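Long-range contact in membrane-bound lytic murein transglycosylase A (Burkholderia pseudomallei, PDB 6QK4), which probably cleaves the glycosidic bond between N-acetylmuramic acid and N-acetylglucosamine in peptidoglycan, forming a 1,6-anhydro bond in the N-acetylmuramic acid: residues Met138-Leu150 with Ala231-Arg243. Numbering follows the deposited sequence.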
loop_
_atom_site.group_PDB
_atom_site.type_symbol
_atom_site.label_atom_id
_atom_site.label_comp_id
_atom_site.label_asym_id
_atom_site.label_seq_id
_atom_site.Cartn_x
_atom_site.Cartn_y
_atom_site.Cartn_z
ATOM N N MET A 138 -18.617 17.322 15.193
ATOM C CA MET A 138 -19.053 16.415 16.234
ATOM C C MET A 138 -18.071 16.453 17.379
ATOM O O MET A 138 -16.953 16.961 17.244
ATOM C CB MET A 138 -19.126 14.992 15.684
ATOM C CG MET A 138 -20.156 14.759 14.644
ATOM S SD MET A 138 -19.716 13.291 13.699
ATOM C CE MET A 138 -21.298 12.847 13.042
ATOM N N PRO A 139 -18.444 15.905 18.531
ATOM C CA PRO A 139 -17.487 15.772 19.627
ATOM C C PRO A 139 -16.456 14.692 19.341
ATOM O O PRO A 139 -16.582 13.895 18.416
ATOM C CB PRO A 139 -18.362 15.380 20.817
ATOM C CG PRO A 139 -19.532 14.666 20.190
ATOM C CD PRO A 139 -19.784 15.419 18.902
ATOM N N ALA A 140 -15.431 14.691 20.194
ATOM C CA ALA A 140 -14.410 13.647 20.256
ATOM C C ALA A 140 -15.017 12.240 20.283
ATOM O O ALA A 140 -16.110 12.022 20.811
ATOM C CB ALA A 140 -13.565 13.855 21.509
ATOM N N ARG A 141 -14.235 11.270 19.770
ATOM C CA ARG A 141 -14.595 9.847 19.767
ATOM C C ARG A 141 -15.253 9.366 21.057
ATOM O O ARG A 141 -16.289 8.685 21.037
ATOM C CB ARG A 141 -13.311 9.023 19.452
ATOM C CG ARG A 141 -13.290 7.526 19.938
ATOM C CD ARG A 141 -11.893 6.808 19.770
ATOM N NE ARG A 141 -11.272 7.072 18.413
ATOM C CZ ARG A 141 -11.341 6.239 17.356
ATOM N NH1 ARG A 141 -11.954 5.062 17.471
ATOM N NH2 ARG A 141 -10.800 6.571 16.177
ATOM N N ALA A 142 -14.689 9.741 22.201
ATOM C CA ALA A 142 -15.149 9.139 23.435
ATOM C C ALA A 142 -16.579 9.553 23.733
ATOM O O ALA A 142 -17.349 8.748 24.261
ATOM C CB ALA A 142 -14.217 9.528 24.575
ATOM N N GLN A 143 -16.952 10.778 23.356
ATOM C CA GLN A 143 -18.301 11.264 23.636
ATOM C C GLN A 143 -19.244 10.893 22.510
ATOM O O GLN A 143 -20.409 10.591 22.761
ATOM C CB GLN A 143 -18.297 12.774 23.845
ATOM C CG GLN A 143 -17.832 13.184 25.278
ATOM C CD GLN A 143 -16.416 12.736 25.619
ATOM O OE1 GLN A 143 -16.193 12.035 26.627
ATOM N NE2 GLN A 143 -15.439 13.170 24.814
ATOM N N LEU A 144 -18.739 10.902 21.269
ATOM C CA LEU A 144 -19.517 10.406 20.148
ATOM C C LEU A 144 -20.014 8.985 20.414
ATOM O O LEU A 144 -21.204 8.681 20.222
ATOM C CB LEU A 144 -18.646 10.460 18.885
ATOM C CG LEU A 144 -19.292 10.236 17.550
ATOM C CD1 LEU A 144 -20.362 11.252 17.329
ATOM C CD2 LEU A 144 -18.165 10.397 16.533
ATOM N N MET A 145 -19.111 8.103 20.873
ATOM C CA MET A 145 -19.489 6.726 21.157
ATOM C C MET A 145 -20.452 6.615 22.330
ATOM O O MET A 145 -21.158 5.609 22.420
ATOM C CB MET A 145 -18.257 5.853 21.431
ATOM C CG MET A 145 -17.290 5.663 20.211
ATOM S SD MET A 145 -18.022 4.483 19.082
ATOM C CE MET A 145 -18.414 3.121 20.186
ATOM N N ARG A 146 -20.510 7.624 23.220
ATOM C CA ARG A 146 -21.341 7.542 24.404
ATOM C C ARG A 146 -22.659 8.273 24.261
ATOM O O ARG A 146 -23.581 8.012 25.042
ATOM C CB ARG A 146 -20.572 8.100 25.617
ATOM C CG ARG A 146 -19.378 7.210 25.996
ATOM C CD ARG A 146 -18.487 7.729 27.105
ATOM N NE ARG A 146 -17.676 6.664 27.706
ATOM C CZ ARG A 146 -16.557 6.176 27.144
ATOM N NH1 ARG A 146 -16.072 6.684 25.991
ATOM N NH2 ARG A 146 -15.896 5.209 27.781
ATOM N N SER A 147 -22.762 9.186 23.308
ATOM C CA SER A 147 -23.984 9.993 23.148
ATOM C C SER A 147 -25.209 9.177 22.702
ATOM O O SER A 147 -26.349 9.605 22.941
ATOM C CB SER A 147 -23.714 11.121 22.139
ATOM O OG SER A 147 -23.563 10.594 20.830
ATOM N N GLY A 148 -25.013 8.021 22.059
ATOM C CA GLY A 148 -26.074 7.316 21.367
ATOM C C GLY A 148 -26.284 7.720 19.908
ATOM O O GLY A 148 -27.017 7.028 19.175
ATOM N N ALA A 149 -25.678 8.824 19.478
ATOM C CA ALA A 149 -25.797 9.291 18.109
ATOM C C ALA A 149 -25.344 8.254 17.084
ATOM O O ALA A 149 -25.792 8.314 15.931
ATOM C CB ALA A 149 -24.996 10.583 17.958
ATOM N N LEU A 150 -24.488 7.296 17.455
ATOM C CA LEU A 150 -24.051 6.313 16.449
ATOM C C LEU A 150 -24.939 5.075 16.364
ATOM O O LEU A 150 -24.917 4.379 15.335
ATOM C CB LEU A 150 -22.611 5.879 16.725
ATOM C CG LEU A 150 -21.574 7.008 16.704
ATOM C CD1 LEU A 150 -20.162 6.447 16.906
ATOM C CD2 LEU A 150 -21.647 7.920 15.472
ATOM N N ALA A 231 -10.236 2.608 26.867
ATOM C CA ALA A 231 -9.648 3.888 27.278
ATOM C C ALA A 231 -8.467 4.290 26.402
ATOM O O ALA A 231 -8.262 5.485 26.150
ATOM C CB ALA A 231 -9.215 3.837 28.746
ATOM N N LEU A 232 -7.675 3.329 25.924
ATOM C CA LEU A 232 -6.581 3.706 25.030
ATOM C C LEU A 232 -7.121 4.288 23.736
ATOM O O LEU A 232 -6.651 5.333 23.254
ATOM C CB LEU A 232 -5.694 2.493 24.736
ATOM C CG LEU A 232 -4.557 2.642 23.690
ATOM C CD1 LEU A 232 -3.524 3.739 24.047
ATOM C CD2 LEU A 232 -3.886 1.262 23.443
ATOM N N LEU A 233 -8.128 3.636 23.153
ATOM C CA LEU A 233 -8.621 4.135 21.881
ATOM C C LEU A 233 -9.232 5.527 22.043
ATOM O O LEU A 233 -9.080 6.383 21.147
ATOM C CB LEU A 233 -9.606 3.139 21.279
ATOM C CG LEU A 233 -9.104 1.705 21.098
ATOM C CD1 LEU A 233 -10.062 0.896 20.295
ATOM C CD2 LEU A 233 -7.784 1.701 20.364
ATOM N N ASP A 234 -9.847 5.792 23.214
ATOM C CA ASP A 234 -10.448 7.087 23.497
ATOM C C ASP A 234 -9.415 8.202 23.620
ATOM O O ASP A 234 -9.784 9.376 23.545
ATOM C CB ASP A 234 -11.255 7.019 24.779
ATOM C CG ASP A 234 -12.610 6.420 24.583
ATOM O OD1 ASP A 234 -12.995 6.155 23.415
ATOM O OD2 ASP A 234 -13.284 6.190 25.598
ATOM N N THR A 235 -8.132 7.880 23.765
ATOM C CA THR A 235 -7.145 8.950 23.761
ATOM C C THR A 235 -6.970 9.586 22.386
ATOM O O THR A 235 -6.248 10.579 22.290
ATOM C CB THR A 235 -5.789 8.450 24.264
ATOM O OG1 THR A 235 -5.224 7.565 23.297
ATOM C CG2 THR A 235 -5.919 7.743 25.589
ATOM N N ASN A 236 -7.565 9.023 21.310
ATOM C CA ASN A 236 -7.566 9.633 19.990
ATOM C C ASN A 236 -8.919 10.270 19.725
ATOM O O ASN A 236 -9.877 9.556 19.392
ATOM C CB ASN A 236 -7.251 8.592 18.894
ATOM C CG ASN A 236 -7.433 9.157 17.493
ATOM O OD1 ASN A 236 -7.291 10.362 17.300
ATOM N ND2 ASN A 236 -7.763 8.302 16.495
ATOM N N PRO A 237 -9.046 11.593 19.788
ATOM C CA PRO A 237 -10.375 12.199 19.607
ATOM C C PRO A 237 -10.919 12.058 18.199
ATOM O O PRO A 237 -12.144 12.137 18.010
ATOM C CB PRO A 237 -10.164 13.673 19.994
ATOM C CG PRO A 237 -8.713 13.907 19.887
ATOM C CD PRO A 237 -7.998 12.582 20.108
ATOM N N ARG A 238 -10.064 11.826 17.204
ATOM C CA ARG A 238 -10.573 11.704 15.848
ATOM C C ARG A 238 -11.368 10.411 15.668
ATOM O O ARG A 238 -11.030 9.369 16.251
ATOM C CB ARG A 238 -9.415 11.763 14.853
ATOM C CG ARG A 238 -9.871 11.952 13.439
ATOM C CD ARG A 238 -8.665 12.118 12.559
ATOM N NE ARG A 238 -9.017 12.487 11.193
ATOM C CZ ARG A 238 -9.508 13.672 10.820
ATOM N NH1 ARG A 238 -9.746 14.634 11.719
ATOM N NH2 ARG A 238 -9.783 13.897 9.538
ATOM N N PHE A 239 -12.435 10.501 14.873
ATOM C CA PHE A 239 -13.346 9.397 14.546
ATOM C C PHE A 239 -13.713 9.437 13.065
ATOM O O PHE A 239 -14.262 10.434 12.581
ATOM C CB PHE A 239 -14.637 9.435 15.393
ATOM C CG PHE A 239 -15.332 8.113 15.447
ATOM C CD1 PHE A 239 -14.935 7.155 16.389
ATOM C CD2 PHE A 239 -16.304 7.787 14.518
ATOM C CE1 PHE A 239 -15.568 5.907 16.420
ATOM C CE2 PHE A 239 -16.924 6.539 14.517
ATOM C CZ PHE A 239 -16.536 5.592 15.464
ATOM N N VAL A 240 -13.507 8.323 12.356
ATOM C CA VAL A 240 -13.713 8.270 10.917
ATOM C C VAL A 240 -14.891 7.365 10.606
ATOM O O VAL A 240 -15.027 6.286 11.191
ATOM C CB VAL A 240 -12.424 7.783 10.232
ATOM C CG1 VAL A 240 -12.632 7.505 8.729
ATOM C CG2 VAL A 240 -11.278 8.765 10.518
ATOM N N PHE A 241 -15.745 7.811 9.683
ATOM C CA PHE A 241 -16.914 7.093 9.220
ATOM C C PHE A 241 -16.633 6.499 7.852
ATOM O O PHE A 241 -15.666 6.863 7.187
ATOM C CB PHE A 241 -18.115 8.017 9.128
ATOM C CG PHE A 241 -18.450 8.667 10.434
ATOM C CD1 PHE A 241 -19.205 7.981 11.363
ATOM C CD2 PHE A 241 -17.954 9.924 10.738
ATOM C CE1 PHE A 241 -19.527 8.572 12.600
ATOM C CE2 PHE A 241 -18.253 10.522 11.948
ATOM C CZ PHE A 241 -19.045 9.846 12.882
ATOM N N PHE A 242 -17.500 5.589 7.443
ATOM C CA PHE A 242 -17.274 4.809 6.229
ATOM C C PHE A 242 -18.522 4.773 5.359
ATOM O O PHE A 242 -19.652 4.943 5.827
ATOM C CB PHE A 242 -16.876 3.365 6.568
ATOM C CG PHE A 242 -15.582 3.280 7.298
ATOM C CD1 PHE A 242 -14.382 3.312 6.583
ATOM C CD2 PHE A 242 -15.541 3.201 8.678
ATOM C CE1 PHE A 242 -13.139 3.259 7.275
ATOM C CE2 PHE A 242 -14.317 3.140 9.384
ATOM C CZ PHE A 242 -13.127 3.171 8.687
ATOM N N ARG A 243 -18.291 4.517 4.074
ATOM C CA ARG A 243 -19.337 4.209 3.121
ATOM C C ARG A 243 -18.984 2.883 2.457
ATOM O O ARG A 243 -17.804 2.573 2.267
ATOM C CB ARG A 243 -19.485 5.360 2.098
ATOM C CG ARG A 243 -18.757 5.186 0.777
ATOM C CD ARG A 243 -18.888 6.449 -0.097
ATOM N NE ARG A 243 -18.162 6.363 -1.371
ATOM C CZ ARG A 243 -17.025 7.004 -1.634
ATOM N NH1 ARG A 243 -16.467 7.770 -0.705
ATOM N NH2 ARG A 243 -16.439 6.872 -2.819
HETATM O O HOH W 1 -11.955 10.854 22.598
#
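Arg141 reaches into the loop that joins helix 229-234 to strand 240-244 and binds its main-chain carbonyls. Arg141 NE donates to Asn236 O (3.0 Å), which lies near the guanidinium plane, while Arg141 NH2 donates to Arg238 O (2.8 Å), which stands well out of that plane. The side chain leaves with CG anti to the backbone N (chi1 156°) and bends at chi3, which brings NE and NH2 to these oxygens. A long, multiply donating side chain suits this buried place, where carbonyls outside regular structure need partners; Gln168 OE1 takes another bond from NH2. Phe239 CD1 sits over the centre of one guanidinium face, the two planes 55° apart.

Beside this polar grip, Phe239 and Phe241 form an apolar floor for helix 141-147. Leu144 touches both rings with the one methyl CD2 (3.8 Å from Phe239 CD2), whereas Leu150 splits its two: CD1 meets Phe239, CD2 the edge of Phe241. Met145 and Met138 set their sulfurs obliquely beside Phe239 and Phe241 in Met-aromatic contacts, with Met138 SD 3.6 Å from Phe241 CE2; the pliable, polarisable thioether suits such a place.

The start of the helix, just after the N-cap residue Ala140, is tied to the other segment by Arg141 N, which donates to Pro237 O (2.9 Å), and by a water joining Ala142 N to Asp234 O. Small methyls permit close approach here: Ala140 CB meets Pro237 CB, and Ala142 CB lies against the Asp234 carboxylate. Farther along, Arg146 NH1 forms a salt bridge with Asp234 OD2 (2.9 Å), coming to its syn side but 33° out of the carboxylate plane, and also donates to Ala142 O, which steadies the arginine.

In the second shell, Asn236 OD1 accepts from Arg238 N in an Asx turn and from Arg196 N. Within the MltA-specific insert domain, the contact thus lays helix 141-147 along the link from helix 229-234 to strand 240-244, which pairs with strand 182-190, while Tyr126 of strand 123-126 also packs on both phenylalanines.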